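Local coordinates for protein thermostable carboxypeptidase 1 (Pyrococcus furiosus, PDB 1KA2) that acts as a homodimeric, cobalt-dependent metallocarboxypeptidase that removes amino acids one by one from the C-terminus of peptides with broad specificity, at residues I86-L90 / S469-P473; A99-F104 / R144-L149; A115-W119 / L407-A413; M175-L179 / T424-L428; I308-E314 / F444-A449. All coordinates share one frame; numbering follows the deposited sequence.

Interaction 1 of 5, residues I86-L90 / S469-P473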
# COMPACT_ATOMS: atom_id res chain seq x y z
N ILE A 86 24.48 -14.28 5.97
CA ILE A 86 23.98 -13.06 6.59
C ILE A 86 25.07 -12.00 6.57
O ILE A 86 24.84 -10.87 6.14
CB ILE A 86 23.57 -13.32 8.06
CG1 ILE A 86 22.46 -14.35 8.11
CG2 ILE A 86 23.10 -12.03 8.71
CD1 ILE A 86 22.08 -14.75 9.50
N VAL A 87 26.26 -12.39 7.03
CA VAL A 87 27.40 -11.49 7.09
C VAL A 87 27.89 -11.04 5.71
O VAL A 87 28.08 -9.85 5.48
CB VAL A 87 28.58 -12.14 7.85
CG1 VAL A 87 29.76 -11.18 7.92
CG2 VAL A 87 28.13 -12.55 9.25
N ARG A 88 28.07 -11.98 4.78
CA ARG A 88 28.53 -11.61 3.45
C ARG A 88 27.62 -10.53 2.88
O ARG A 88 28.08 -9.48 2.44
CB ARG A 88 28.54 -12.81 2.49
CG ARG A 88 29.34 -12.55 1.22
CD ARG A 88 29.08 -13.57 0.12
NE ARG A 88 27.95 -13.22 -0.75
CZ ARG A 88 26.68 -13.54 -0.50
NH1 ARG A 88 26.36 -14.23 0.58
NH2 ARG A 88 25.73 -13.18 -1.36
N VAL A 89 26.32 -10.81 2.90
CA VAL A 89 25.32 -9.89 2.37
C VAL A 89 25.35 -8.54 3.09
O VAL A 89 25.42 -7.49 2.45
CB VAL A 89 23.90 -10.51 2.48
CG1 VAL A 89 22.83 -9.46 2.16
CG2 VAL A 89 23.79 -11.68 1.53
N LEU A 90 25.29 -8.57 4.42
CA LEU A 90 25.30 -7.32 5.17
C LEU A 90 26.63 -6.58 5.05
O LEU A 90 26.65 -5.35 5.08
CB LEU A 90 24.95 -7.58 6.64
CG LEU A 90 23.48 -7.97 6.89
CD1 LEU A 90 23.27 -8.25 8.36
CD2 LEU A 90 22.56 -6.84 6.43
N SER A 469 19.89 -15.42 -1.05
CA SER A 469 21.15 -14.68 -1.17
C SER A 469 22.26 -15.29 -0.32
O SER A 469 23.14 -14.57 0.16
CB SER A 469 20.94 -13.23 -0.76
OG SER A 469 19.97 -12.62 -1.59
N ILE A 470 22.22 -16.60 -0.15
CA ILE A 470 23.24 -17.27 0.63
C ILE A 470 24.63 -17.15 -0.02
O ILE A 470 25.61 -16.83 0.64
CB ILE A 470 22.88 -18.76 0.83
CG1 ILE A 470 21.76 -18.86 1.88
CG2 ILE A 470 24.10 -19.55 1.27
CD1 ILE A 470 21.13 -20.23 1.97
N TYR A 471 24.68 -17.39 -1.33
CA TYR A 471 25.94 -17.33 -2.07
C TYR A 471 25.92 -16.23 -3.12
O TYR A 471 24.86 -15.85 -3.61
CB TYR A 471 26.17 -18.67 -2.79
CG TYR A 471 25.99 -19.89 -1.93
CD1 TYR A 471 24.83 -20.68 -2.03
CD2 TYR A 471 26.97 -20.29 -1.02
CE1 TYR A 471 24.66 -21.82 -1.24
CE2 TYR A 471 26.81 -21.42 -0.22
CZ TYR A 471 25.66 -22.18 -0.34
OH TYR A 471 25.52 -23.31 0.43
N PRO A 472 27.11 -15.70 -3.48
CA PRO A 472 27.17 -14.64 -4.49
C PRO A 472 26.68 -15.25 -5.79
O PRO A 472 26.65 -16.48 -5.93
CB PRO A 472 28.66 -14.29 -4.53
CG PRO A 472 29.15 -14.65 -3.15
CD PRO A 472 28.44 -15.95 -2.89
N PRO A 473 26.31 -14.42 -6.78
CA PRO A 473 25.82 -14.94 -8.06
C PRO A 473 26.66 -16.06 -8.67
O PRO A 473 26.14 -17.13 -9.00
CB PRO A 473 25.81 -13.70 -8.95
CG PRO A 473 25.51 -12.61 -7.99
CD PRO A 473 26.38 -12.95 -6.80

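Interaction 2 of 5, residues A99-F104 / R144-L149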
# COMPACT_ATOMS: atom_id res chain seq x y z
N ALA A 99 30.46 3.95 1.05
CA ALA A 99 31.43 4.31 0.01
C ALA A 99 31.18 5.73 -0.46
O ALA A 99 32.11 6.47 -0.79
CB ALA A 99 31.32 3.34 -1.16
N PHE A 100 29.90 6.12 -0.46
CA PHE A 100 29.49 7.45 -0.91
C PHE A 100 29.36 8.49 0.20
O PHE A 100 28.62 8.30 1.16
CB PHE A 100 28.14 7.37 -1.64
CG PHE A 100 28.17 6.58 -2.92
CD1 PHE A 100 26.98 6.33 -3.61
CD2 PHE A 100 29.36 6.08 -3.44
CE1 PHE A 100 26.98 5.59 -4.79
CE2 PHE A 100 29.37 5.35 -4.62
CZ PHE A 100 28.18 5.10 -5.29
N PRO A 101 30.08 9.61 0.07
CA PRO A 101 30.01 10.66 1.09
C PRO A 101 28.58 11.20 1.07
O PRO A 101 27.97 11.32 0.00
CB PRO A 101 31.01 11.70 0.58
CG PRO A 101 31.99 10.88 -0.20
CD PRO A 101 31.11 9.91 -0.93
N PRO A 102 28.01 11.53 2.24
CA PRO A 102 26.64 12.05 2.27
C PRO A 102 26.44 13.20 1.28
O PRO A 102 25.35 13.39 0.75
CB PRO A 102 26.45 12.47 3.73
CG PRO A 102 27.85 12.69 4.23
CD PRO A 102 28.60 11.54 3.59
N GLU A 103 27.49 13.97 1.02
CA GLU A 103 27.35 15.07 0.07
C GLU A 103 27.18 14.54 -1.34
O GLU A 103 26.41 15.09 -2.13
CB GLU A 103 28.54 16.02 0.13
CG GLU A 103 28.33 17.18 1.09
CD GLU A 103 26.98 17.88 0.88
OE1 GLU A 103 26.18 17.42 0.03
OE2 GLU A 103 26.72 18.89 1.56
N PHE A 104 27.90 13.46 -1.65
CA PHE A 104 27.85 12.86 -2.96
C PHE A 104 26.48 12.24 -3.21
O PHE A 104 25.91 12.38 -4.30
CB PHE A 104 28.93 11.80 -3.10
CG PHE A 104 29.02 11.21 -4.47
CD1 PHE A 104 29.39 11.99 -5.56
CD2 PHE A 104 28.78 9.85 -4.68
CE1 PHE A 104 29.51 11.44 -6.83
CE2 PHE A 104 28.89 9.29 -5.94
CZ PHE A 104 29.26 10.09 -7.02
N ARG A 144 33.28 9.19 -10.66
CA ARG A 144 33.54 9.43 -9.24
C ARG A 144 33.11 8.19 -8.46
O ARG A 144 33.87 7.67 -7.65
CB ARG A 144 32.74 10.64 -8.71
CG ARG A 144 32.98 11.97 -9.42
CD ARG A 144 33.78 12.95 -8.57
NE ARG A 144 33.22 13.22 -7.24
CZ ARG A 144 32.11 13.91 -6.99
NH1 ARG A 144 31.39 14.43 -7.98
NH2 ARG A 144 31.73 14.12 -5.73
N ALA A 145 31.89 7.72 -8.72
CA ALA A 145 31.33 6.55 -8.04
C ALA A 145 32.24 5.34 -8.13
O ALA A 145 32.40 4.59 -7.16
CB ALA A 145 29.95 6.22 -8.59
N ALA A 146 32.82 5.14 -9.31
CA ALA A 146 33.72 4.02 -9.51
C ALA A 146 34.92 4.16 -8.57
O ALA A 146 35.37 3.18 -7.97
CB ALA A 146 34.18 3.97 -10.96
N GLU A 147 35.42 5.39 -8.43
CA GLU A 147 36.56 5.65 -7.55
C GLU A 147 36.18 5.48 -6.08
O GLU A 147 36.98 5.01 -5.28
CB GLU A 147 37.12 7.07 -7.79
CG GLU A 147 37.61 7.31 -9.22
CD GLU A 147 38.71 6.34 -9.62
OE1 GLU A 147 38.86 6.08 -10.83
OE2 GLU A 147 39.42 5.85 -8.73
N TYR A 148 34.95 5.87 -5.72
CA TYR A 148 34.50 5.72 -4.34
C TYR A 148 34.34 4.25 -3.98
O TYR A 148 34.66 3.83 -2.87
CB TYR A 148 33.17 6.46 -4.12
CG TYR A 148 33.31 7.95 -3.96
CD1 TYR A 148 32.50 8.83 -4.68
CD2 TYR A 148 34.23 8.50 -3.05
CE1 TYR A 148 32.59 10.22 -4.51
CE2 TYR A 148 34.33 9.88 -2.87
CZ TYR A 148 33.51 10.73 -3.61
OH TYR A 148 33.60 12.09 -3.44
N LEU A 149 33.84 3.47 -4.94
CA LEU A 149 33.63 2.04 -4.74
C LEU A 149 34.94 1.26 -4.72
O LEU A 149 35.14 0.39 -3.88
CB LEU A 149 32.74 1.48 -5.85
CG LEU A 149 31.20 1.55 -5.79
CD1 LEU A 149 30.72 2.37 -4.61
CD2 LEU A 149 30.69 2.14 -7.10
O HOH W 1 34.88 5.32 -0.70

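Interaction 3 of 5, residues A115-W119 / L407-A413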
# COMPACT_ATOMS: atom_id res chain seq x y z
N ALA A 115 17.85 15.37 -14.08
CA ALA A 115 18.25 14.78 -15.35
C ALA A 115 17.12 13.93 -15.92
O ALA A 115 16.93 13.88 -17.14
CB ALA A 115 19.51 13.94 -15.19
N THR A 116 16.37 13.27 -15.05
CA THR A 116 15.27 12.42 -15.50
C THR A 116 14.19 13.30 -16.14
O THR A 116 13.67 12.98 -17.21
CB THR A 116 14.66 11.62 -14.33
OG1 THR A 116 15.60 10.64 -13.88
CG2 THR A 116 13.38 10.92 -14.78
N LYS A 117 13.87 14.42 -15.48
CA LYS A 117 12.87 15.35 -15.99
C LYS A 117 13.32 15.94 -17.32
O LYS A 117 12.51 16.10 -18.25
CB LYS A 117 12.64 16.48 -14.98
CG LYS A 117 11.89 16.06 -13.72
CD LYS A 117 10.42 15.79 -14.00
CE LYS A 117 9.70 17.08 -14.44
NZ LYS A 117 8.23 16.91 -14.68
N ALA A 118 14.60 16.26 -17.42
CA ALA A 118 15.14 16.82 -18.64
C ALA A 118 15.19 15.78 -19.76
O ALA A 118 15.03 16.11 -20.94
CB ALA A 118 16.54 17.39 -18.39
N TRP A 119 15.41 14.53 -19.38
CA TRP A 119 15.46 13.43 -20.34
C TRP A 119 14.03 13.15 -20.81
O TRP A 119 13.79 12.85 -21.99
CB TRP A 119 16.01 12.16 -19.66
CG TRP A 119 15.71 10.90 -20.41
CD1 TRP A 119 16.44 10.36 -21.43
CD2 TRP A 119 14.58 10.04 -20.23
NE1 TRP A 119 15.82 9.23 -21.91
CE2 TRP A 119 14.68 9.01 -21.19
CE3 TRP A 119 13.48 10.05 -19.36
CZ2 TRP A 119 13.73 7.99 -21.29
CZ3 TRP A 119 12.54 9.04 -19.47
CH2 TRP A 119 12.66 8.02 -20.42
N LEU A 407 18.11 8.14 -26.84
CA LEU A 407 17.17 8.67 -25.87
C LEU A 407 16.05 7.72 -25.42
O LEU A 407 15.30 8.04 -24.50
CB LEU A 407 16.56 9.96 -26.43
CG LEU A 407 16.87 11.26 -25.67
CD1 LEU A 407 18.34 11.31 -25.22
CD2 LEU A 407 16.50 12.43 -26.58
N GLN A 408 15.94 6.56 -26.06
CA GLN A 408 14.86 5.63 -25.73
C GLN A 408 14.73 5.11 -24.30
O GLN A 408 13.60 4.92 -23.82
CB GLN A 408 14.87 4.43 -26.68
CG GLN A 408 16.08 3.51 -26.56
CD GLN A 408 16.01 2.36 -27.55
OE1 GLN A 408 15.60 1.25 -27.21
NE2 GLN A 408 16.40 2.64 -28.80
N ASP A 409 15.84 4.88 -23.61
CA ASP A 409 15.79 4.34 -22.24
C ASP A 409 16.08 5.36 -21.14
O ASP A 409 16.88 6.27 -21.31
CB ASP A 409 16.76 3.18 -22.10
CG ASP A 409 16.34 1.96 -22.90
OD1 ASP A 409 17.23 1.26 -23.42
OD2 ASP A 409 15.11 1.70 -22.99
N ILE A 410 15.44 5.16 -19.99
CA ILE A 410 15.60 6.04 -18.82
C ILE A 410 16.88 5.78 -18.01
O ILE A 410 17.36 6.66 -17.31
CB ILE A 410 14.42 5.85 -17.81
CG1 ILE A 410 13.10 5.62 -18.53
CG2 ILE A 410 14.30 7.09 -16.92
CD1 ILE A 410 11.88 5.53 -17.59
N HIS A 411 17.43 4.58 -18.11
CA HIS A 411 18.60 4.20 -17.31
C HIS A 411 19.72 5.22 -17.08
O HIS A 411 20.10 5.47 -15.94
CB HIS A 411 19.18 2.90 -17.85
CG HIS A 411 18.15 1.84 -18.07
ND1 HIS A 411 18.28 0.56 -17.57
CD2 HIS A 411 16.98 1.85 -18.75
CE1 HIS A 411 17.24 -0.16 -17.94
NE2 HIS A 411 16.44 0.60 -18.66
N TRP A 412 20.25 5.82 -18.14
CA TRP A 412 21.33 6.77 -17.94
C TRP A 412 20.91 8.00 -17.16
O TRP A 412 21.67 8.48 -16.31
CB TRP A 412 21.95 7.18 -19.29
CG TRP A 412 22.73 6.07 -19.93
CD1 TRP A 412 22.94 4.82 -19.42
CD2 TRP A 412 23.39 6.09 -21.20
NE1 TRP A 412 23.69 4.07 -20.28
CE2 TRP A 412 23.97 4.82 -21.39
CE3 TRP A 412 23.54 7.06 -22.20
CZ2 TRP A 412 24.70 4.49 -22.54
CZ3 TRP A 412 24.27 6.73 -23.35
CH2 TRP A 412 24.84 5.45 -23.50
N ALA A 413 19.71 8.49 -17.42
CA ALA A 413 19.21 9.68 -16.73
C ALA A 413 19.06 9.35 -15.24
O ALA A 413 19.22 10.23 -14.39
CB ALA A 413 17.88 10.13 -17.32

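Interaction 4 of 5, residues M175-L179 / T424-L428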
# COMPACT_ATOMS: atom_id res chain seq x y z
N MET A 175 31.32 -12.76 -22.70
CA MET A 175 30.04 -13.25 -23.21
C MET A 175 29.68 -12.60 -24.53
O MET A 175 29.16 -13.26 -25.43
CB MET A 175 28.92 -13.03 -22.18
CG MET A 175 28.64 -11.59 -21.82
SD MET A 175 27.31 -11.43 -20.61
CE MET A 175 26.85 -9.70 -20.83
N PHE A 176 29.97 -11.31 -24.66
CA PHE A 176 29.65 -10.60 -25.89
C PHE A 176 30.55 -10.98 -27.07
O PHE A 176 30.17 -10.77 -28.22
CB PHE A 176 29.66 -9.09 -25.65
CG PHE A 176 28.37 -8.56 -25.08
CD1 PHE A 176 28.36 -7.86 -23.88
CD2 PHE A 176 27.17 -8.77 -25.76
CE1 PHE A 176 27.16 -7.36 -23.36
CE2 PHE A 176 25.97 -8.28 -25.24
CZ PHE A 176 25.96 -7.57 -24.04
N GLU A 177 31.73 -11.53 -26.78
CA GLU A 177 32.63 -11.96 -27.85
C GLU A 177 32.03 -13.21 -28.47
O GLU A 177 31.93 -13.33 -29.69
CB GLU A 177 34.02 -12.26 -27.28
CG GLU A 177 34.73 -11.04 -26.73
CD GLU A 177 36.13 -11.33 -26.20
OE1 GLU A 177 36.26 -12.23 -25.35
OE2 GLU A 177 37.08 -10.66 -26.64
N VAL A 178 31.63 -14.15 -27.62
CA VAL A 178 31.02 -15.39 -28.05
C VAL A 178 29.74 -15.11 -28.84
O VAL A 178 29.39 -15.86 -29.76
CB VAL A 178 30.67 -16.28 -26.84
CG1 VAL A 178 29.76 -17.42 -27.26
CG2 VAL A 178 31.95 -16.81 -26.22
N LEU A 179 29.04 -14.04 -28.48
CA LEU A 179 27.81 -13.67 -29.17
C LEU A 179 28.10 -13.03 -30.52
O LEU A 179 27.50 -13.41 -31.53
CB LEU A 179 26.98 -12.72 -28.30
CG LEU A 179 25.82 -13.31 -27.48
CD1 LEU A 179 26.07 -14.77 -27.15
CD2 LEU A 179 25.63 -12.50 -26.21
N THR A 424 21.34 -9.15 -20.49
CA THR A 424 21.90 -10.17 -21.38
C THR A 424 22.19 -11.43 -20.56
O THR A 424 21.94 -12.54 -21.02
CB THR A 424 23.19 -9.66 -22.07
OG1 THR A 424 22.85 -8.59 -22.95
CG2 THR A 424 23.87 -10.78 -22.87
N ILE A 425 22.72 -11.24 -19.36
CA ILE A 425 23.05 -12.35 -18.46
C ILE A 425 21.81 -13.22 -18.24
O ILE A 425 21.89 -14.45 -18.25
CB ILE A 425 23.54 -11.85 -17.10
CG1 ILE A 425 24.90 -11.16 -17.27
CG2 ILE A 425 23.61 -13.02 -16.11
CD1 ILE A 425 25.50 -10.67 -15.96
N GLY A 426 20.67 -12.56 -18.01
CA GLY A 426 19.43 -13.29 -17.81
C GLY A 426 19.02 -14.08 -19.03
O GLY A 426 18.64 -15.25 -18.92
N THR A 427 19.08 -13.46 -20.21
CA THR A 427 18.70 -14.16 -21.44
C THR A 427 19.62 -15.37 -21.60
O THR A 427 19.16 -16.50 -21.79
CB THR A 427 18.88 -13.27 -22.70
OG1 THR A 427 20.28 -13.03 -22.92
CG2 THR A 427 18.17 -11.92 -22.51
N LEU A 428 20.93 -15.14 -21.50
CA LEU A 428 21.91 -16.21 -21.64
C LEU A 428 21.64 -17.32 -20.63
O LEU A 428 21.47 -18.49 -21.00
CB LEU A 428 23.33 -15.68 -21.43
CG LEU A 428 23.80 -14.51 -22.31
CD1 LEU A 428 25.31 -14.42 -22.25
CD2 LEU A 428 23.35 -14.70 -23.76

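Interaction 5 of 5, residues I308-E314 / F444-A449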
# COMPACT_ATOMS: atom_id res chain seq x y z
N ILE A 308 11.87 -19.36 -22.92
CA ILE A 308 12.07 -20.80 -22.95
C ILE A 308 10.73 -21.54 -23.05
O ILE A 308 10.59 -22.48 -23.83
CB ILE A 308 12.82 -21.29 -21.70
CG1 ILE A 308 14.15 -20.54 -21.56
CG2 ILE A 308 13.05 -22.80 -21.77
CD1 ILE A 308 15.11 -20.74 -22.74
N ILE A 309 9.76 -21.10 -22.25
CA ILE A 309 8.43 -21.71 -22.20
C ILE A 309 7.36 -20.95 -22.96
O ILE A 309 6.64 -21.52 -23.79
CB ILE A 309 7.96 -21.86 -20.73
CG1 ILE A 309 8.90 -22.80 -19.99
CG2 ILE A 309 6.52 -22.36 -20.68
CD1 ILE A 309 8.48 -23.15 -18.57
N GLY A 310 7.24 -19.66 -22.67
CA GLY A 310 6.23 -18.84 -23.31
C GLY A 310 6.24 -18.72 -24.83
O GLY A 310 5.19 -18.50 -25.42
N ARG A 311 7.39 -18.87 -25.46
CA ARG A 311 7.45 -18.76 -26.92
C ARG A 311 7.61 -20.14 -27.57
O ARG A 311 7.79 -20.25 -28.78
CB ARG A 311 8.59 -17.83 -27.36
CG ARG A 311 8.38 -16.37 -27.02
CD ARG A 311 9.52 -15.53 -27.57
NE ARG A 311 9.58 -14.24 -26.90
CZ ARG A 311 8.86 -13.17 -27.22
NH1 ARG A 311 8.00 -13.21 -28.21
NH2 ARG A 311 9.00 -12.06 -26.52
N SER A 312 7.53 -21.19 -26.75
CA SER A 312 7.66 -22.56 -27.24
C SER A 312 6.35 -23.00 -27.89
O SER A 312 5.27 -22.52 -27.53
CB SER A 312 8.01 -23.52 -26.10
OG SER A 312 6.88 -23.79 -25.29
N LYS A 313 6.44 -23.91 -28.85
CA LYS A 313 5.26 -24.40 -29.56
C LYS A 313 4.23 -25.01 -28.60
O LYS A 313 3.02 -24.85 -28.77
CB LYS A 313 5.69 -25.44 -30.58
CG LYS A 313 4.57 -25.94 -31.46
CD LYS A 313 4.04 -24.79 -32.27
CE LYS A 313 3.01 -25.23 -33.28
NZ LYS A 313 2.67 -24.09 -34.16
N GLU A 314 4.73 -25.71 -27.58
CA GLU A 314 3.88 -26.34 -26.59
C GLU A 314 3.03 -25.35 -25.79
O GLU A 314 1.83 -25.56 -25.59
CB GLU A 314 4.73 -27.18 -25.62
CG GLU A 314 5.46 -28.36 -26.22
CD GLU A 314 6.63 -27.95 -27.11
OE1 GLU A 314 7.37 -26.99 -26.75
OE2 GLU A 314 6.82 -28.60 -28.15
N PHE A 444 10.30 -32.42 -20.70
CA PHE A 444 10.05 -31.02 -20.41
C PHE A 444 8.90 -30.49 -21.27
O PHE A 444 7.89 -30.02 -20.75
CB PHE A 444 11.33 -30.21 -20.68
CG PHE A 444 11.20 -28.74 -20.36
CD1 PHE A 444 11.40 -28.27 -19.06
CD2 PHE A 444 10.88 -27.82 -21.37
CE1 PHE A 444 11.28 -26.91 -18.76
CE2 PHE A 444 10.76 -26.46 -21.08
CZ PHE A 444 10.96 -25.99 -19.78
N GLU A 445 9.07 -30.59 -22.59
CA GLU A 445 8.08 -30.12 -23.58
C GLU A 445 6.69 -30.72 -23.36
O GLU A 445 5.69 -30.01 -23.38
CB GLU A 445 8.53 -30.48 -25.00
CG GLU A 445 10.04 -30.64 -25.14
CD GLU A 445 10.77 -29.33 -25.12
OE1 GLU A 445 12.01 -29.33 -24.97
OE2 GLU A 445 10.10 -28.29 -25.28
N GLU A 446 6.65 -32.04 -23.18
CA GLU A 446 5.40 -32.74 -22.98
C GLU A 446 4.68 -32.21 -21.73
O GLU A 446 3.46 -32.05 -21.74
CB GLU A 446 5.68 -34.24 -22.87
CG GLU A 446 4.44 -35.09 -22.62
CD GLU A 446 4.76 -36.58 -22.61
OE1 GLU A 446 3.92 -37.36 -22.11
OE2 GLU A 446 5.85 -36.96 -23.10
N LYS A 447 5.43 -31.94 -20.67
CA LYS A 447 4.81 -31.41 -19.45
C LYS A 447 4.24 -30.00 -19.67
O LYS A 447 3.18 -29.67 -19.13
CB LYS A 447 5.80 -31.41 -18.29
CG LYS A 447 6.14 -32.80 -17.77
CD LYS A 447 6.94 -32.76 -16.47
CE LYS A 447 7.40 -34.14 -16.04
NZ LYS A 447 6.27 -35.10 -15.91
N VAL A 448 4.92 -29.17 -20.45
CA VAL A 448 4.43 -27.82 -20.71
C VAL A 448 3.09 -27.87 -21.45
O VAL A 448 2.12 -27.21 -21.07
CB VAL A 448 5.43 -26.99 -21.56
CG1 VAL A 448 4.75 -25.72 -22.10
CG2 VAL A 448 6.62 -26.62 -20.70
N ALA A 449 3.04 -28.67 -22.51
CA ALA A 449 1.84 -28.82 -23.32
C ALA A 449 0.66 -29.32 -22.51
O ALA A 449 -0.49 -29.08 -22.88
CB ALA A 449 2.10 -29.77 -24.49

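Interaction 1 of 5, residues I86-L90 / S469-P473
Val89, inside helix 81-99, and Ser469, in an irregular connection, mark the nearest approach of the two backbones at 7.3 Å between their CA atoms, and the bonds that cross run from a side chain to a backbone oxygen. Arg88 does most of the bridging. Its chain reaches across with CG anti to the backbone N (chi1 -166°), and a bend at chi3 lays the guanidinium against the loop. NH1 donates to Ser469 O at 3.3 Å, with the acceptor almost exactly in the guanidinium plane. NH2 reaches the same oxygen in a weak bond, also 3.3 Å long, so one carbonyl is approached by both terminal nitrogens. Ile470 O lies closer still, 2.7 Å from Arg88 NH1, but the angle there is poor and the pair does not count as a bond. One face of the guanidinium lies against backbone, with Tyr471 C 3.5 Å from NH2 and Pro472 N above the same plane. The Pro472 ring crosses the arginine chain at a slant, its CG 3.4 Å from Arg88 CD. NE forms a salt bridge with Glu165, which gives the charge a second partner and probably helps fix the guanidinium. Beside this, Val89 CG2 packs 4.0 Å from Ser469 CB, while Ser469 OG is hydrogen-bonded to Gly291 O. The contact lies away from the metal site. Pro472 occupies the N-cap position before helix 473-481, and the arginine holds the loop after helix 454-465 through Ser469 O, while its neighbours Ile86, Val87 and Leu90 pack on helices 8-36 and 64-74.

Interaction 2 of 5, residues A99-F104 / R144-L149
Phe104 holds CG anti to its own nitrogen (chi1 -175°) and Tyr148 holds CG anti to the carbonyl carbon (chi1 -79°), and these two settings swing the rings into one another. They meet edge-to-face: Tyr148 CE1 stands over the centre of the Phe104 ring, centroids 4.9 Å apart and planes at 58°. The tyrosine offers one face to a proline, Pro101 CD lying 3.7 Å from the Tyr148 ring centroid and nearly on the ring normal, a CH-pi contact. Arg144, bent at chi2 and chi3, turns one guanidinium face to Phe104, with Arg144 CZ 3.6 Å from Phe104 CE1; the two planes are steeply inclined, so this is no flat stack. Its NH1 is paired with Glu107. Farther along, Phe100 CZ touches Ala145 CB at 3.9 Å and Ala99 CB meets Leu149 CD1 at 3.6 Å. A water donates to both backbones, to Ala99 O at 3.0 Å and to Tyr148 O at 2.6 Å. With alanine at position Tyr148, Pro101 CD would probably lose the face it rests on and a gap would open beside Phe104. Pro101 sits at the N-cap of helix 102-124, and the first turn of that helix packs on the last turns of helix 132-149, consistent with an antiparallel hairpin of two consecutive helices.

Interaction 3 of 5, residues A115-W119 / L407-A413
Trp119 NE1 donates to Leu407 O at 2.9 Å, the single side-chain hydrogen bond across this contact. It is bent: the N-H...O angle is 133°, and the oxygen stands 27° out of the indole plane. Asp409 O also approaches Trp119 NE1, at 3.2 Å, but at an angle too poor for a bond. With CG anti to the backbone N (chi1 162°), the tryptophan extends from helix 102-124 into the curve of segment 407-413. Ile410 CA sits over the six-membered ring of Trp119, 3.9 Å from its centroid, in a CH-pi contact. Where the side chain leaves its helix, Ala413 CB touches Trp119 CB at 3.6 Å, while Phe131 meets the indole edge-to-face. Leu407 to Trp412 belong to the GXXQDXHW motif of M32 peptidases. Asp409 makes salt bridges with Arg351 and Arg366, and Gln408 bonds to the backbone of Arg351 and of Phe349; the CB atoms of both point away from Trp119. The chemistry thus divides the loop: its backbone lies against an aromatic ring, while its acid pairs with two arginines and its amide with backbone groups, consistent with the tryptophan helping to fix the motif's backbone.

Interaction 4 of 5, residues M175-L179 / T424-L428
Met175 lays its thioether chain across three residues of helix 421-440. CG is wedged between the backbone N and the carbonyl carbon (chi1 62°), and the extended chain carries SD past Leu428 and Ile425 to bring CE to Thr424. CB lies 3.9 Å from Leu428 CD1, SD passes Ile425 CG1 at 4.1 Å, and CE ends 3.8 Å from Thr424 CG2. Leu428 and Ile425 are both crossed at about a right angle. One turn on, Leu179 and Leu428 reach toward each other tip to tip, their CD2 atoms 4.0 Å apart. Phe176 comes at Thr424 from the opposite direction, its CZ 3.4 Å from Thr424 OG1. That hydroxyl is buried but not idle: it is hydrogen-bonded to Asn360 OD1, and Asn360 ND2 bonds to Thr427 OG1. Thr427 OG1 in turn donates to Thr424 O at 2.6 Å, an oxygen that also accepts from Leu428 N, so both threonine hydroxyls have polar partners, although Thr424 OG1 also touches the Phe176 ring. The axes stay 12.1 Å apart and cross at 60°, a wide spacing filled by long side chains. Ile425 lies about 7 Å, side chain to side chain, from the metal ligand Glu299. Helix 359-375 closes one flank through Ile363 and Leu364 on Phe176, and Met485, Ala487 and helix 488-498 cover another.

Interaction 5 of 5, residues I308-E314 / F444-A449
Val448 is the bump that fills the hollow of segment 308-314: its CG1 enters the bend between two helices, 4.1 Å from Ile309 CG2 on one wall and 3.8 Å from Glu314 CB on the other. A type I turn from Ile309 to Ser312 shapes this bend, and Ser312 OG, at its rim, caps Phe315 N at the start of the next helix. Phe444 is a second protrusion. Its CG is anti to the backbone N (chi1 -178°), which carries the ring toward the end of helix 295-309, where CZ touches Ile309 CG1 at 3.8 Å and Ile308 CG2 at 4.3 Å. At the opposite end the backbones nearly meet, with the CA atoms of Glu314 and Ala449 4.6 Å apart. So close an approach suits a small residue, and Ala449 CB rests 3.9 Å from Glu314 CB. Glu314 then folds at chi2 (71°) and passes over the backbone of Glu445 at a slant, CG 3.3 Å from Glu445 O. Its carboxylate ends beside that of Glu445, OE1 to OE2 3.4 Å, with planes 68° apart. Two like charges this near probably raise the proton affinity of one, although Lys438 and Tyr434 at Glu445 OE1 should lessen the repulsion. Cutting Glu314 back to an alanine here is likely to uncover Glu445 CB and leave a gap above the backbone of that residue. Helix 444-450 thus plugs the joint between helices 295-309 and 313-326, while Ile437 of helix 421-440 and Ile456 of helix 454-465 also touch Phe444.

How the interactions relate
The five contacts touch nowhere, yet several share helices. Interactions 2 and 3 both use helix 102-124, with centres 21 Å apart, and helix 81-99 of interaction 1 comes just before it in the chain. Interaction 1 joins the most distant parts of the sequence, and the other four nest inside the loop it closes. Interactions 4 and 5 come nearest each other, about 6 Å between nearest atoms, on consecutive helices 421-440 and 444-450. Around the magnesium bound by His269, His273 and Glu299, the nearest approaches are Ile425 of interaction 4, about 12 Å, then Asp409 of interaction 3 and Ile308 of interaction 5, each about 13 Å, measured from their side chains.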